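PDB 2Q35: CurF from Lyngbya majuscula, which carries an ECH2 domain, a crotonase-family decarboxylase that takes part in polyketide chain beta-branching. Local coordinates for residues T7-G12 with V50-G55; E90-A95 with Q190-S195; F114-Q119 with N183-L188. The protein carries 1 engineered substitution. All blocks are in the same frame, centred on the assembly; numbering follows the deposited sequence.

Interaction 1: residues T7-G12 with V50-G55; sequences TELGNG and VVILTG
L9 and I52 share a first torsion that sets the gamma carbon (L9 CG, I52 CG1) beside the backbone N (chi1 -56° in L9, -62° in I52); a second torsion near 180° then carries CD1 outward in both, so that each sends a methyl to the same spot. The two side chains run roughly perpendicular, and L9 CD1 meets I52 CD1 at 4.0 Å. Their CA atoms are 9.6 Å apart because strand 13-18 runs between strands 4-10 and 50-54. Extended leucine and isoleucine suit this place, being long enough for their terminal methyls to meet past the intervening strand. Q186 of helix 178-192 packs on both side chains, and V13 also lies against I52.

The second link is purely backbone. V50 N donates to G12 O over 3.2 Å, with an N-H...O angle of 162°, the donor tilted out of the plane of the carbonyl. V50 goes on to bond V14, so this bond begins the parallel pairing of strand 50-54 with strand 13-18. Glycine fits positions 10 and 12: phi is positive at both, which would bring a beta carbon too close to the carbonyl oxygen of the residue before. Q190 holds the turn from the helix side, its side-chain amide bonding G10 O and N11 ND2. L9 and G10 both face V13, which makes a classic beta bulge, and the whole is a bulged beta-hairpin laid beside a parallel strand, at the edge of the crotonase-fold sheet.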
ATOM      1  N   THR A   7     -31.886 -12.656   2.416  1.00 16.17           N
ATOM      2  CA  THR A   7     -32.181 -13.888   1.693  1.00 15.78           C
ATOM      3  C   THR A   7     -31.004 -14.864   1.738  1.00 15.03           C
ATOM      4  O   THR A   7     -29.836 -14.454   1.876  1.00 16.95           O
ATOM      5  CB  THR A   7     -32.536 -13.610   0.210  1.00 14.78           C
ATOM      6  OG1 THR A   7     -31.502 -12.804  -0.383  1.00 15.39           O
ATOM      7  CG2 THR A   7     -33.910 -12.901   0.110  1.00 16.00           C
ATOM      8  N   GLU A   8     -31.318 -16.158   1.620  1.00 14.95           N
ATOM      9  CA  GLU A   8     -30.324 -17.236   1.635  1.00 15.38           C
ATOM     10  C   GLU A   8     -29.924 -17.621   0.229  1.00 16.23           C
ATOM     11  O   GLU A   8     -30.795 -17.874  -0.626  1.00 16.25           O
ATOM     12  CB  GLU A   8     -30.874 -18.461   2.359  1.00 16.57           C
ATOM     13  CG  GLU A   8     -30.957 -18.253   3.884  1.00 18.23           C
ATOM     14  CD  GLU A   8     -31.650 -19.394   4.608  1.00 18.01           C
ATOM     15  OE1 GLU A   8     -32.159 -20.310   3.916  1.00 21.19           O
ATOM     16  OE2 GLU A   8     -31.657 -19.369   5.865  1.00 20.73           O
ATOM     17  N   LEU A   9     -28.616 -17.690   0.007  1.00 15.62           N
ATOM     18  CA  LEU A   9     -28.076 -18.047  -1.310  1.00 15.09           C
ATOM     19  C   LEU A   9     -27.525 -19.468  -1.376  1.00 15.78           C
ATOM     20  O   LEU A   9     -27.180 -19.940  -2.490  1.00 17.38           O
ATOM     21  CB  LEU A   9     -26.989 -17.054  -1.721  1.00 14.73           C
ATOM     22  CG  LEU A   9     -27.423 -15.590  -1.738  1.00 14.50           C
ATOM     23  CD1 LEU A   9     -26.290 -14.736  -2.249  1.00 15.46           C
ATOM     24  CD2 LEU A   9     -28.715 -15.394  -2.516  1.00 17.27           C
ATOM     25  N   GLY A  10     -27.474 -20.153  -0.224  1.00 14.17           N
ATOM     26  CA  GLY A  10     -26.966 -21.525  -0.167  1.00 14.81           C
ATOM     27  C   GLY A  10     -25.549 -21.611   0.387  1.00 14.14           C
ATOM     28  O   GLY A  10     -24.764 -20.677   0.214  1.00 13.95           O
ATOM     29  N   ASN A  11     -25.238 -22.759   1.006  1.00 12.60           N
ATOM     30  CA  ASN A  11     -23.902 -23.050   1.537  1.00 13.12           C
ATOM     31  C   ASN A  11     -23.441 -22.038   2.568  1.00 13.86           C
ATOM     32  O   ASN A  11     -22.237 -21.865   2.775  1.00 14.47           O
ATOM     33  CB  ASN A  11     -22.901 -23.125   0.391  1.00 12.70           C
ATOM     34  CG  ASN A  11     -23.365 -24.082  -0.689  1.00 12.08           C
ATOM     35  OD1 ASN A  11     -23.783 -25.200  -0.379  1.00 13.35           O
ATOM     36  ND2 ASN A  11     -23.309 -23.646  -1.955  1.00 14.06           N
ATOM     37  N   GLY A  12     -24.405 -21.392   3.223  1.00 13.97           N
ATOM     38  CA  GLY A  12     -24.072 -20.429   4.280  1.00 14.21           C
ATOM     39  C   GLY A  12     -23.839 -19.003   3.796  1.00 14.41           C
ATOM     40  O   GLY A  12     -23.504 -18.122   4.575  1.00 15.37           O
ATOM     41  N   VAL A  50     -21.043 -16.158   5.209  1.00 12.26           N
ATOM     42  CA  VAL A  50     -20.628 -14.967   4.403  1.00 13.17           C
ATOM     43  C   VAL A  50     -21.851 -14.107   4.188  1.00 13.10           C
ATOM     44  O   VAL A  50     -22.924 -14.630   3.875  1.00 15.14           O
ATOM     45  CB  VAL A  50     -20.016 -15.368   3.009  1.00 12.64           C
ATOM     46  CG1 VAL A  50     -19.556 -14.128   2.244  1.00 15.19           C
ATOM     47  CG2 VAL A  50     -18.842 -16.332   3.156  1.00 15.72           C
ATOM     48  N   VAL A  51     -21.715 -12.797   4.391  1.00 12.43           N
ATOM     49  CA  VAL A  51     -22.799 -11.855   4.104  1.00 13.85           C
ATOM     50  C   VAL A  51     -22.450 -11.054   2.834  1.00 13.85           C
ATOM     51  O   VAL A  51     -21.331 -10.541   2.723  1.00 15.13           O
ATOM     52  CB  VAL A  51     -22.942 -10.848   5.246  1.00 13.84           C
ATOM     53  CG1 VAL A  51     -23.908  -9.728   4.831  1.00 13.81           C
ATOM     54  CG2 VAL A  51     -23.415 -11.536   6.517  1.00 15.27           C
ATOM     55  N   ILE A  52     -23.376 -10.986   1.875  1.00 13.53           N
ATOM     56  CA  ILE A  52     -23.241 -10.073   0.753  1.00 14.44           C
ATOM     57  C   ILE A  52     -24.177  -8.906   1.000  1.00 13.39           C
ATOM     58  O   ILE A  52     -25.409  -9.090   1.072  1.00 15.87           O
ATOM     59  CB  ILE A  52     -23.590 -10.802  -0.573  1.00 13.03           C
ATOM     60  CG1 ILE A  52     -22.588 -11.959  -0.763  1.00 18.44           C
ATOM     61  CG2 ILE A  52     -23.500  -9.822  -1.781  1.00 17.16           C
ATOM     62  CD1 ILE A  52     -22.825 -12.778  -1.983  1.00 25.26           C
ATOM     63  N   LEU A  53     -23.609  -7.714   1.142  1.00 13.02           N
ATOM     64  CA  LEU A  53     -24.412  -6.501   1.339  1.00 13.65           C
ATOM     65  C   LEU A  53     -24.548  -5.752   0.016  1.00 13.31           C
ATOM     66  O   LEU A  53     -23.561  -5.438  -0.630  1.00 13.56           O
ATOM     67  CB  LEU A  53     -23.729  -5.598   2.368  1.00 14.87           C
ATOM     68  CG  LEU A  53     -24.388  -4.256   2.703  1.00 15.05           C
ATOM     69  CD1 LEU A  53     -25.812  -4.404   3.268  1.00 18.25           C
ATOM     70  CD2 LEU A  53     -23.496  -3.440   3.680  1.00 14.42           C
ATOM     71  N   THR A  54     -25.774  -5.430  -0.364  1.00 13.43           N
ATOM     72  CA  THR A  54     -25.976  -4.804  -1.679  1.00 13.08           C
ATOM     73  C   THR A  54     -27.156  -3.824  -1.619  1.00 13.75           C
ATOM     74  O   THR A  54     -27.908  -3.781  -0.630  1.00 15.24           O
ATOM     75  CB  THR A  54     -26.122  -5.876  -2.781  1.00 14.42           C
ATOM     76  OG1 THR A  54     -25.861  -5.292  -4.069  1.00 14.64           O
ATOM     77  CG2 THR A  54     -27.516  -6.532  -2.774  1.00 13.12           C
ATOM     78  N   GLY A  55     -27.292  -3.039  -2.685  1.00 13.31           N
ATOM     79  CA  GLY A  55     -28.395  -2.085  -2.851  1.00 14.10           C
ATOM     80  C   GLY A  55     -29.482  -2.552  -3.813  1.00 15.36           C
ATOM     81  O   GLY A  55     -29.730  -3.758  -3.979  1.00 15.94           O
TER

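Interaction 2: residues E90-A95 with Q190-S195; sequences EIPIIA and QKIAKS
I192, near the C-terminal end of helix 178-192, packs against P92 and I94 where strand 93-97 enters the sheet of the crotonase fold. It gives up the most surface of the three residues, and its two branches divide the work. With CG1 set beside the backbone N (chi1 -67°) and continuing extended, CD1 is carried out to I94 while CG2 remains close to the helix and turns to P92. P92 CG touches I192 CG2 at 4.0 Å, the proline ring and the isoleucine lying alongside and pointing opposite ways. Further along the strand, I94 CD1 comes to 4.2 Å from I192 CD1, methyl against methyl.

No hydrogen bond joins the two segments; the contact is wholly apolar and buried. A beta-branched isoleucine suits position 192 because it offers a short methyl branch, CG2, to one residue and a longer ethyl branch, ending in CD1, to the other. Proline suits position 92, just ahead of the strand, where its rigid ring turns a compact apolar surface to the helix. I94 is one of the strand residues whose side chain points to the helix, whereas I93 points away from it.

Other residues surround the contact. V50 and F114, on the strands flanking 93-97, touch both I94 and I192, and Y156 of the second subunit packs on P92 and I192, so the contact borders the trimer interface. A type I beta turn runs from I192 to S195, in which S195 N bonds back to I192 O at 3.3 Å.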
ATOM      1  N   GLU A  90     -19.348 -10.843  12.834  1.00 10.88           N
ATOM      2  CA  GLU A  90     -18.161 -11.683  13.031  1.00 12.20           C
ATOM      3  C   GLU A  90     -17.783 -12.543  11.846  1.00 12.11           C
ATOM      4  O   GLU A  90     -16.710 -13.158  11.848  1.00 11.71           O
ATOM      5  CB  GLU A  90     -18.303 -12.531  14.293  1.00 11.71           C
ATOM      6  CG  GLU A  90     -19.263 -13.691  14.129  1.00 13.11           C
ATOM      7  CD  GLU A  90     -19.459 -14.524  15.392  1.00 15.19           C
ATOM      8  OE1 GLU A  90     -18.713 -14.340  16.385  1.00 14.72           O
ATOM      9  OE2 GLU A  90     -20.373 -15.388  15.369  1.00 22.95           O
ATOM     10  N   ILE A  91     -18.668 -12.596  10.854  1.00 11.28           N
ATOM     11  CA  ILE A  91     -18.390 -13.335   9.610  1.00 10.28           C
ATOM     12  C   ILE A  91     -18.045 -12.382   8.474  1.00 11.36           C
ATOM     13  O   ILE A  91     -18.419 -11.218   8.497  1.00 11.70           O
ATOM     14  CB  ILE A  91     -19.544 -14.301   9.219  1.00 10.05           C
ATOM     15  CG1 ILE A  91     -20.883 -13.557   9.121  1.00 10.55           C
ATOM     16  CG2 ILE A  91     -19.611 -15.482  10.227  1.00 11.13           C
ATOM     17  CD1 ILE A  91     -21.968 -14.363   8.402  1.00 11.34           C
ATOM     18  N   PRO A  92     -17.287 -12.871   7.472  1.00 11.28           N
ATOM     19  CA  PRO A  92     -16.897 -11.972   6.370  1.00 12.72           C
ATOM     20  C   PRO A  92     -18.080 -11.357   5.617  1.00 12.15           C
ATOM     21  O   PRO A  92     -19.120 -12.013   5.407  1.00 12.94           O
ATOM     22  CB  PRO A  92     -16.131 -12.888   5.398  1.00 13.67           C
ATOM     23  CG  PRO A  92     -15.987 -14.189   6.040  1.00 14.57           C
ATOM     24  CD  PRO A  92     -16.713 -14.223   7.358  1.00 10.28           C
ATOM     25  N   ILE A  93     -17.898 -10.097   5.240  1.00 11.09           N
ATOM     26  CA  ILE A  93     -18.891  -9.341   4.483  1.00 11.71           C
ATOM     27  C   ILE A  93     -18.285  -8.908   3.147  1.00 11.79           C
ATOM     28  O   ILE A  93     -17.155  -8.392   3.110  1.00 11.71           O
ATOM     29  CB  ILE A  93     -19.353  -8.080   5.266  1.00 12.70           C
ATOM     30  CG1 ILE A  93     -19.947  -8.443   6.621  1.00 13.46           C
ATOM     31  CG2 ILE A  93     -20.373  -7.221   4.446  1.00 12.19           C
ATOM     32  CD1 ILE A  93     -20.156  -7.170   7.493  1.00 14.18           C
ATOM     33  N   ILE A  94     -19.030  -9.121   2.056  1.00 11.72           N
ATOM     34  CA  ILE A  94     -18.676  -8.592   0.729  1.00 12.83           C
ATOM     35  C   ILE A  94     -19.674  -7.492   0.363  1.00 10.97           C
ATOM     36  O   ILE A  94     -20.878  -7.733   0.336  1.00 12.70           O
ATOM     37  CB  ILE A  94     -18.768  -9.695  -0.340  1.00 11.24           C
ATOM     38  CG1 ILE A  94     -17.879 -10.899   0.036  1.00 11.38           C
ATOM     39  CG2 ILE A  94     -18.423  -9.154  -1.750  1.00 13.06           C
ATOM     40  CD1 ILE A  94     -18.072 -12.164  -0.817  1.00 15.15           C
ATOM     41  N   ALA A  95     -19.186  -6.281   0.096  1.00 10.56           N
ATOM     42  CA  ALA A  95     -20.077  -5.171  -0.250  1.00 10.03           C
ATOM     43  C   ALA A  95     -20.164  -5.170  -1.765  1.00 11.04           C
ATOM     44  O   ALA A  95     -19.186  -4.832  -2.430  1.00 13.61           O
ATOM     45  CB  ALA A  95     -19.515  -3.860   0.206  1.00 12.57           C
ATOM     46  N   GLN A 190     -19.191 -17.730  -2.386  1.00  9.39           N
ATOM     47  CA  GLN A 190     -19.250 -19.193  -2.379  1.00  9.20           C
ATOM     48  C   GLN A 190     -17.855 -19.791  -2.186  1.00  9.81           C
ATOM     49  O   GLN A 190     -17.712 -20.820  -1.530  1.00 10.34           O
ATOM     50  CB  GLN A 190     -19.912 -19.711  -3.683  1.00  9.22           C
ATOM     51  CG  GLN A 190     -21.431 -19.394  -3.731  1.00  9.38           C
ATOM     52  CD  GLN A 190     -22.274 -20.106  -2.659  1.00  9.39           C
ATOM     53  OE1 GLN A 190     -21.884 -21.139  -2.124  1.00 11.89           O
ATOM     54  NE2 GLN A 190     -23.438 -19.558  -2.370  1.00 11.21           N
ATOM     55  N   LYS A 191     -16.828 -19.152  -2.748  1.00 10.03           N
ATOM     56  CA  LYS A 191     -15.454 -19.643  -2.549  1.00  9.69           C
ATOM     57  C   LYS A 191     -15.078 -19.535  -1.090  1.00 10.34           C
ATOM     58  O   LYS A 191     -14.526 -20.470  -0.511  1.00 12.21           O
ATOM     59  CB  LYS A 191     -14.448 -18.834  -3.349  1.00 10.71           C
ATOM     60  CG  LYS A 191     -14.500 -19.096  -4.828  1.00 11.94           C
ATOM     61  CD  LYS A 191     -13.582 -18.150  -5.549  1.00 13.33           C
ATOM     62  CE  LYS A 191     -13.743 -18.336  -7.065  1.00 15.12           C
ATOM     63  NZ  LYS A 191     -12.658 -17.605  -7.773  1.00 27.10           N
ATOM     64  N   ILE A 192     -15.373 -18.380  -0.522  1.00 10.86           N
ATOM     65  CA  ILE A 192     -15.037 -18.140   0.898  1.00 10.71           C
ATOM     66  C   ILE A 192     -15.762 -19.151   1.792  1.00 10.62           C
ATOM     67  O   ILE A 192     -15.160 -19.693   2.746  1.00 10.92           O
ATOM     68  CB  ILE A 192     -15.339 -16.701   1.292  1.00 10.69           C
ATOM     69  CG1 ILE A 192     -14.397 -15.752   0.544  1.00 11.60           C
ATOM     70  CG2 ILE A 192     -15.155 -16.498   2.821  1.00 12.79           C
ATOM     71  CD1 ILE A 192     -14.769 -14.261   0.723  1.00 13.01           C
ATOM     72  N   ALA A 193     -17.038 -19.401   1.489  1.00  9.26           N
ATOM     73  CA  ALA A 193     -17.888 -20.273   2.338  1.00 10.42           C
ATOM     74  C   ALA A 193     -17.470 -21.741   2.341  1.00 11.19           C
ATOM     75  O   ALA A 193     -18.053 -22.529   3.089  1.00 12.75           O
ATOM     76  CB  ALA A 193     -19.377 -20.136   1.976  1.00 10.74           C
ATOM     77  N   LYS A 194     -16.506 -22.129   1.483  1.00 10.32           N
ATOM     78  CA  LYS A 194     -15.989 -23.515   1.507  1.00 11.38           C
ATOM     79  C   LYS A 194     -15.246 -23.856   2.810  1.00 12.14           C
ATOM     80  O   LYS A 194     -15.076 -25.037   3.137  1.00 13.95           O
ATOM     81  CB  LYS A 194     -15.089 -23.821   0.303  1.00 12.60           C
ATOM     82  CG  LYS A 194     -15.856 -23.896  -1.005  1.00 14.73           C
ATOM     83  CD  LYS A 194     -14.958 -24.351  -2.152  1.00 19.55           C
ATOM     84  CE  LYS A 194     -15.714 -24.360  -3.457  1.00 29.60           C
ATOM     85  NZ  LYS A 194     -14.818 -24.753  -4.586  1.00 37.74           N
ATOM     86  N   SER A 195     -14.812 -22.832   3.537  1.00 13.39           N
ATOM     87  CA  SER A 195     -14.083 -23.026   4.799  1.00 13.33           C
ATOM     88  C   SER A 195     -15.030 -23.222   5.969  1.00 13.81           C
ATOM     89  O   SER A 195     -16.160 -22.730   5.944  1.00 13.31           O
ATOM     90  CB  SER A 195     -13.235 -21.795   5.083  1.00 16.70           C
ATOM     91  OG  SER A 195     -12.182 -21.673   4.146  1.00 22.87           O
TER

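Interaction 3: residues F114-Q119 with N183-L188; sequences FVVFSQ and NYAQQL
F114 and V116 point from strand 114-118 of the crotonase-fold sheet toward L188 and Y184 on helix 178-192, as in layered alpha/beta packing. The helix runs nearly antiparallel to the strand, at 159°, with the axes of the two segments 9.1 Å apart at their closest. Residues 114 and 116 lie on the same side of the strand, and residues 184, 185 and 188 on one side of the helix, so the partners fall into step.

L188 lies transverse to F114. It holds CG anti to its backbone N (chi1 175°), and its CD2 methyl lies obliquely to the phenyl ring, 3.9 Å from F114 CD2 and nearly as close to F114 CG. Leucine suits the place because its extended CD2 branch reaches the ring. From elsewhere, Y156 of the second subunit meets the F114 ring edge-to-face, and E153 of that subunit packs on L188.

V116 and Y184 meet at a slant, the ring again oblique to the methyl. Here Y184 CD1 approaches V116 CG2 at 3.7 Å and V116 CG1 at 4.1 Å, so branched V116 presents both its methyls to one ring carbon. Tyrosine is long enough to bring its ring to them from a partly exposed helix position. Y184 also leans on P174, and R169 of the second subunit packs on it. The backbones come nearest at V116 and A185, with CA atoms 6.8 Å apart, a closeness that a small residue permits, and A185 CB sits 4.3 Å from V116 CG2.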
ATOM      1  N   PHE A 114     -14.532  -7.354   1.827  1.00 12.36           N
ATOM      2  CA  PHE A 114     -14.309  -7.340   0.377  1.00 12.69           C
ATOM      3  C   PHE A 114     -15.281  -6.347  -0.243  1.00 12.28           C
ATOM      4  O   PHE A 114     -16.363  -6.112   0.304  1.00 13.28           O
ATOM      5  CB  PHE A 114     -14.614  -8.718  -0.180  1.00 13.07           C
ATOM      6  CG  PHE A 114     -13.676  -9.782   0.321  1.00 11.62           C
ATOM      7  CD1 PHE A 114     -13.995 -10.519   1.462  1.00 14.91           C
ATOM      8  CD2 PHE A 114     -12.479 -10.034  -0.333  1.00 17.30           C
ATOM      9  CE1 PHE A 114     -13.121 -11.492   1.933  1.00 17.02           C
ATOM     10  CE2 PHE A 114     -11.617 -11.022   0.115  1.00 19.26           C
ATOM     11  CZ  PHE A 114     -11.927 -11.724   1.262  1.00 17.60           C
ATOM     12  N   VAL A 115     -14.902  -5.754  -1.384  1.00 11.94           N
ATOM     13  CA  VAL A 115     -15.724  -4.699  -1.974  1.00 11.95           C
ATOM     14  C   VAL A 115     -15.682  -4.915  -3.486  1.00 12.92           C
ATOM     15  O   VAL A 115     -14.624  -5.233  -4.046  1.00 15.03           O
ATOM     16  CB  VAL A 115     -15.191  -3.294  -1.642  1.00 12.29           C
ATOM     17  CG1 VAL A 115     -16.115  -2.210  -2.162  1.00 14.82           C
ATOM     18  CG2 VAL A 115     -15.007  -3.135  -0.096  1.00 14.95           C
ATOM     19  N   VAL A 116     -16.846  -4.774  -4.120  1.00 13.07           N
ATOM     20  CA  VAL A 116     -16.942  -4.845  -5.606  1.00 12.70           C
ATOM     21  C   VAL A 116     -17.638  -3.564  -6.071  1.00 13.89           C
ATOM     22  O   VAL A 116     -18.681  -3.162  -5.518  1.00 13.69           O
ATOM     23  CB  VAL A 116     -17.756  -6.060  -6.092  1.00 12.05           C
ATOM     24  CG1 VAL A 116     -17.656  -6.174  -7.638  1.00 15.53           C
ATOM     25  CG2 VAL A 116     -17.264  -7.354  -5.445  1.00 15.65           C
ATOM     26  N   PHE A 117     -17.076  -2.921  -7.112  1.00 13.71           N
ATOM     27  CA  PHE A 117     -17.577  -1.630  -7.591  1.00 12.19           C
ATOM     28  C   PHE A 117     -18.172  -1.858  -8.980  1.00 12.41           C
ATOM     29  O   PHE A 117     -17.749  -2.804  -9.658  1.00 13.89           O
ATOM     30  CB  PHE A 117     -16.431  -0.632  -7.809  1.00 11.98           C
ATOM     31  CG  PHE A 117     -15.830  -0.079  -6.540  1.00 13.83           C
ATOM     32  CD1 PHE A 117     -16.052   1.243  -6.189  1.00 15.46           C
ATOM     33  CD2 PHE A 117     -14.987  -0.858  -5.774  1.00 17.65           C
ATOM     34  CE1 PHE A 117     -15.472   1.784  -4.998  1.00 17.21           C
ATOM     35  CE2 PHE A 117     -14.418  -0.343  -4.603  1.00 17.10           C
ATOM     36  CZ  PHE A 117     -14.665   0.981  -4.231  1.00 18.76           C
ATOM     37  N   SER A 118     -19.134  -1.009  -9.345  1.00 12.05           N
ATOM     38  CA  SER A 118     -19.735  -0.978 -10.708  1.00 12.20           C
ATOM     39  C   SER A 118     -18.961   0.001 -11.585  1.00 13.36           C
ATOM     40  O   SER A 118     -18.701   1.146 -11.201  1.00 14.25           O
ATOM     41  CB  SER A 118     -21.199  -0.533 -10.595  1.00 13.29           C
ATOM     42  OG  SER A 118     -21.689   0.007 -11.831  1.00 18.55           O
ATOM     43  N   GLN A 119     -18.683  -0.409 -12.827  1.00 13.27           N
ATOM     44  CA  GLN A 119     -17.984   0.433 -13.775  1.00 15.56           C
ATOM     45  C   GLN A 119     -18.719   1.728 -14.070  1.00 14.20           C
ATOM     46  O   GLN A 119     -18.092   2.763 -14.245  1.00 15.75           O
ATOM     47  CB  GLN A 119     -17.810  -0.309 -15.103  1.00 15.00           C
ATOM     48  CG  GLN A 119     -16.799  -1.422 -15.102  1.00 16.64           C
ATOM     49  CD  GLN A 119     -16.864  -2.284 -16.390  1.00 21.76           C
ATOM     50  OE1 GLN A 119     -16.096  -3.244 -16.549  1.00 36.22           O
ATOM     51  NE2 GLN A 119     -17.785  -1.952 -17.290  1.00 27.39           N
ATOM     52  N   ASN A 183     -23.392 -10.828  -9.081  1.00  9.08           N
ATOM     53  CA  ASN A 183     -22.893 -12.159  -9.447  1.00  9.96           C
ATOM     54  C   ASN A 183     -21.431 -12.380  -9.039  1.00  9.11           C
ATOM     55  O   ASN A 183     -21.083 -13.454  -8.559  1.00  9.56           O
ATOM     56  CB  ASN A 183     -23.027 -12.408 -10.968  1.00 10.45           C
ATOM     57  CG  ASN A 183     -24.482 -12.476 -11.454  1.00 14.18           C
ATOM     58  OD1 ASN A 183     -24.780 -12.208 -12.656  1.00 16.33           O
ATOM     59  ND2 ASN A 183     -25.385 -12.843 -10.565  1.00 13.21           N
ATOM     60  N   TYR A 184     -20.584 -11.373  -9.246  1.00  9.28           N
ATOM     61  CA  TYR A 184     -19.168 -11.480  -8.922  1.00  8.59           C
ATOM     62  C   TYR A 184     -19.050 -11.701  -7.407  1.00  9.48           C
ATOM     63  O   TYR A 184     -18.317 -12.589  -6.976  1.00  9.91           O
ATOM     64  CB  TYR A 184     -18.409 -10.223  -9.353  1.00  9.41           C
ATOM     65  CG  TYR A 184     -16.918 -10.301  -9.064  1.00  8.87           C
ATOM     66  CD1 TYR A 184     -16.443 -10.128  -7.768  1.00 12.56           C
ATOM     67  CD2 TYR A 184     -15.984 -10.576 -10.075  1.00 14.02           C
ATOM     68  CE1 TYR A 184     -15.097 -10.207  -7.477  1.00 12.59           C
ATOM     69  CE2 TYR A 184     -14.611 -10.648  -9.789  1.00 12.79           C
ATOM     70  CZ  TYR A 184     -14.188 -10.454  -8.463  1.00 16.26           C
ATOM     71  OH  TYR A 184     -12.861 -10.508  -8.082  1.00 17.41           O
ATOM     72  N   ALA A 185     -19.792 -10.898  -6.640  1.00  9.85           N
ATOM     73  CA  ALA A 185     -19.773 -10.991  -5.163  1.00  8.76           C
ATOM     74  C   ALA A 185     -20.250 -12.372  -4.703  1.00 10.23           C
ATOM     75  O   ALA A 185     -19.660 -12.984  -3.797  1.00 11.66           O
ATOM     76  CB  ALA A 185     -20.622  -9.898  -4.525  1.00 10.27           C
ATOM     77  N   GLN A 186     -21.303 -12.876  -5.342  1.00 11.25           N
ATOM     78  CA  GLN A 186     -21.866 -14.166  -4.970  1.00 11.59           C
ATOM     79  C   GLN A 186     -20.863 -15.275  -5.227  1.00 12.25           C
ATOM     80  O   GLN A 186     -20.707 -16.184  -4.403  1.00 12.67           O
ATOM     81  CB  GLN A 186     -23.175 -14.434  -5.731  1.00 12.27           C
ATOM     82  CG  GLN A 186     -24.318 -13.500  -5.293  1.00 10.75           C
ATOM     83  CD  GLN A 186     -25.506 -13.519  -6.253  1.00 12.52           C
ATOM     84  OE1 GLN A 186     -25.381 -13.963  -7.395  1.00 13.63           O
ATOM     85  NE2 GLN A 186     -26.643 -13.017  -5.801  1.00 12.15           N
ATOM     86  N   GLN A 187     -20.166 -15.190  -6.353  1.00 10.76           N
ATOM     87  CA  GLN A 187     -19.151 -16.201  -6.691  1.00 13.15           C
ATOM     88  C   GLN A 187     -18.008 -16.209  -5.693  1.00 11.96           C
ATOM     89  O   GLN A 187     -17.577 -17.290  -5.251  1.00 12.75           O
ATOM     90  CB  GLN A 187     -18.643 -16.005  -8.128  1.00 12.43           C
ATOM     91  CG  GLN A 187     -19.720 -16.343  -9.155  1.00 17.36           C
ATOM     92  CD  GLN A 187     -19.264 -16.196 -10.592  1.00 19.89           C
ATOM     93  OE1 GLN A 187     -18.073 -16.315 -10.906  1.00 34.31           O
ATOM     94  NE2 GLN A 187     -20.225 -15.955 -11.487  1.00 28.90           N
ATOM     95  N   LEU A 188     -17.531 -15.010  -5.320  1.00 11.31           N
ATOM     96  CA  LEU A 188     -16.486 -14.878  -4.318  1.00 11.01           C
ATOM     97  C   LEU A 188     -16.999 -15.427  -2.985  1.00 10.65           C
ATOM     98  O   LEU A 188     -16.255 -16.144  -2.290  1.00 10.89           O
ATOM     99  CB  LEU A 188     -16.068 -13.412  -4.184  1.00 11.71           C
ATOM    100  CG  LEU A 188     -15.048 -13.067  -3.081  1.00 10.96           C
ATOM    101  CD1 LEU A 188     -13.743 -13.869  -3.200  1.00 11.15           C
ATOM    102  CD2 LEU A 188     -14.815 -11.552  -3.093  1.00 12.54           C
TER

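Overall arrangement
From the N terminus, interaction 1 closes first, joining the opening hairpin to strand 50-54 across a loop that contains helix 29-44. It is complete before interaction 2 opens at 90-95, whose partner comes some 95 residues later at the end of helix 178-192. Interaction 3 is nested inside that loop, its strand 114-118 and an earlier part of the same helix both lying within it. The strands 50-54, 93-97 and 114-118 are consecutive neighbours in one sheet, joined by backbone bonds such as L53 N to I94 O. Helix 178-192 covers all three, and interactions 2 and 3 also border the second subunit.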